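Local structure of particle-associated glycoside hydrolase (Acinetobacter phage Fri1, 6C72) at residues A59-T64 with V70-G75. The protein probably degrades the capsular polysaccharide of Acinetobacter baumannii as a trimeric tailspike depolymerase, helping the phage to enter its host cell. Sequence-based numbering, arbitrary orientation.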
loop_
_atom_site.group_PDB
_atom_site.type_symbol
_atom_site.label_atom_id
_atom_site.label_comp_id
_atom_site.label_asym_id
_atom_site.label_seq_id
_atom_site.Cartn_x
_atom_site.Cartn_y
_atom_site.Cartn_z
ATOM N N ALA A 59 -7.673 -57.310 -7.145
ATOM C CA ALA A 59 -8.464 -58.526 -7.308
ATOM C C ALA A 59 -9.505 -58.699 -6.205
ATOM O O ALA A 59 -10.575 -59.273 -6.448
ATOM C CB ALA A 59 -7.538 -59.742 -7.353
ATOM N N ASN A 60 -9.235 -58.195 -5.006
ATOM C CA ASN A 60 -10.123 -58.412 -3.876
ATOM C C ASN A 60 -11.174 -57.328 -3.706
ATOM O O ASN A 60 -12.050 -57.481 -2.848
ATOM C CB ASN A 60 -9.309 -58.523 -2.589
ATOM C CG ASN A 60 -8.124 -59.446 -2.736
ATOM O OD1 ASN A 60 -8.252 -60.576 -3.221
ATOM N ND2 ASN A 60 -6.953 -58.967 -2.326
ATOM N N ASN A 61 -11.120 -56.254 -4.493
ATOM C CA ASN A 61 -11.948 -55.084 -4.221
ATOM C C ASN A 61 -13.430 -55.411 -4.342
ATOM O O ASN A 61 -13.884 -55.951 -5.356
ATOM C CB ASN A 61 -11.595 -53.957 -5.183
ATOM C CG ASN A 61 -12.216 -52.642 -4.783
ATOM O OD1 ASN A 61 -13.404 -52.412 -5.001
ATOM N ND2 ASN A 61 -11.406 -51.750 -4.233
ATOM N N THR A 62 -14.191 -55.040 -3.306
ATOM C CA THR A 62 -15.642 -55.191 -3.272
ATOM C C THR A 62 -16.346 -53.865 -3.022
ATOM O O THR A 62 -17.528 -53.848 -2.674
ATOM C CB THR A 62 -16.061 -56.208 -2.214
ATOM O OG1 THR A 62 -15.656 -55.743 -0.918
ATOM C CG2 THR A 62 -15.428 -57.550 -2.498
ATOM N N ALA A 63 -15.643 -52.752 -3.187
ATOM C CA ALA A 63 -16.274 -51.460 -3.016
ATOM C C ALA A 63 -17.307 -51.241 -4.113
ATOM O O ALA A 63 -17.310 -51.908 -5.152
ATOM C CB ALA A 63 -15.232 -50.340 -3.049
ATOM N N THR A 64 -18.174 -50.267 -3.893
ATOM C CA THR A 64 -19.201 -49.978 -4.875
ATOM C C THR A 64 -18.590 -49.255 -6.066
ATOM O O THR A 64 -17.756 -48.359 -5.907
ATOM C CB THR A 64 -20.309 -49.134 -4.250
ATOM O OG1 THR A 64 -20.835 -49.827 -3.110
ATOM C CG2 THR A 64 -21.426 -48.881 -5.261
ATOM N N VAL A 70 -13.443 -46.431 -8.572
ATOM C CA VAL A 70 -13.593 -47.878 -8.500
ATOM C C VAL A 70 -14.386 -48.331 -9.719
ATOM O O VAL A 70 -15.570 -47.992 -9.852
ATOM C CB VAL A 70 -14.292 -48.314 -7.202
ATOM C CG1 VAL A 70 -14.545 -49.813 -7.201
ATOM C CG2 VAL A 70 -13.455 -47.927 -6.003
ATOM N N ILE A 71 -13.749 -49.110 -10.591
ATOM C CA ILE A 71 -14.397 -49.682 -11.765
ATOM C C ILE A 71 -14.512 -51.186 -11.517
ATOM O O ILE A 71 -13.538 -51.936 -11.660
ATOM C CB ILE A 71 -13.629 -49.369 -13.057
ATOM C CG1 ILE A 71 -13.439 -47.855 -13.217
ATOM C CG2 ILE A 71 -14.350 -49.938 -14.272
ATOM C CD1 ILE A 71 -14.741 -47.051 -13.170
ATOM N N ARG A 72 -15.699 -51.637 -11.121
ATOM C CA ARG A 72 -15.888 -53.040 -10.785
ATOM C C ARG A 72 -16.114 -53.866 -12.046
ATOM O O ARG A 72 -16.856 -53.462 -12.948
ATOM C CB ARG A 72 -17.072 -53.198 -9.828
ATOM C CG ARG A 72 -16.841 -52.611 -8.431
ATOM C CD ARG A 72 -15.909 -53.493 -7.613
ATOM N NE ARG A 72 -16.382 -54.875 -7.591
ATOM C CZ ARG A 72 -17.338 -55.327 -6.781
ATOM N NH1 ARG A 72 -17.937 -54.516 -5.926
ATOM N NH2 ARG A 72 -17.699 -56.598 -6.828
ATOM N N VAL A 73 -15.475 -55.030 -12.098
ATOM C CA VAL A 73 -15.638 -55.959 -13.213
ATOM C C VAL A 73 -16.985 -56.657 -13.075
ATOM O O VAL A 73 -17.269 -57.283 -12.050
ATOM C CB VAL A 73 -14.479 -56.961 -13.273
ATOM C CG1 VAL A 73 -14.803 -58.086 -14.214
ATOM C CG2 VAL A 73 -13.231 -56.259 -13.752
ATOM N N THR A 74 -17.832 -56.508 -14.097
ATOM C CA THR A 74 -19.195 -57.026 -14.057
ATOM C C THR A 74 -19.254 -58.547 -14.171
ATOM O O THR A 74 -20.204 -59.162 -13.676
ATOM C CB THR A 74 -20.012 -56.395 -15.181
ATOM O OG1 THR A 74 -19.367 -56.653 -16.436
ATOM C CG2 THR A 74 -20.115 -54.890 -14.988
ATOM N N GLY A 75 -18.303 -59.161 -14.869
ATOM C CA GLY A 75 -18.240 -60.598 -15.077
ATOM C C GLY A 75 -17.517 -61.397 -14.014
ATOM O O GLY A 75 -17.148 -62.547 -14.271
#
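In the small N-terminal mixed sheet that precedes the parallel beta-helix of the tailspike, R72, on edge strand 70-72, reaches across to the Asx turn at N61-A63, in the loop leaving strand 54-58. Its NH1 donates to A63 O at 2.8 Å, nearly straight at 159°; the acceptor lies at the edge of the guanidinium, in its plane, while NH1 stands above the A63 carbonyl plane. Bends at chi2 and chi3 fold the arginine over this carbonyl, bringing CD to 3.2 Å from A63 O. N61 O and T62 CA lie over one face of the guanidinium, offset toward its rim. NE also makes a weak hydrogen bond to G79 O, just before strand 80-83. Beside R72, V70 sends CG1 to within 3.6 Å of N61 OD1, and its CG2 packs 4.2 Å from A63 CB; N61, V70 and R72 all touch A80 of the intervening strand 80-83. The contact lies at the surface, away from the zinc sites. With CG anti to its backbone N (chi1 -169°), N61 turns its amide back on the loop, where OD1 accepts from A63 N at 2.9 Å.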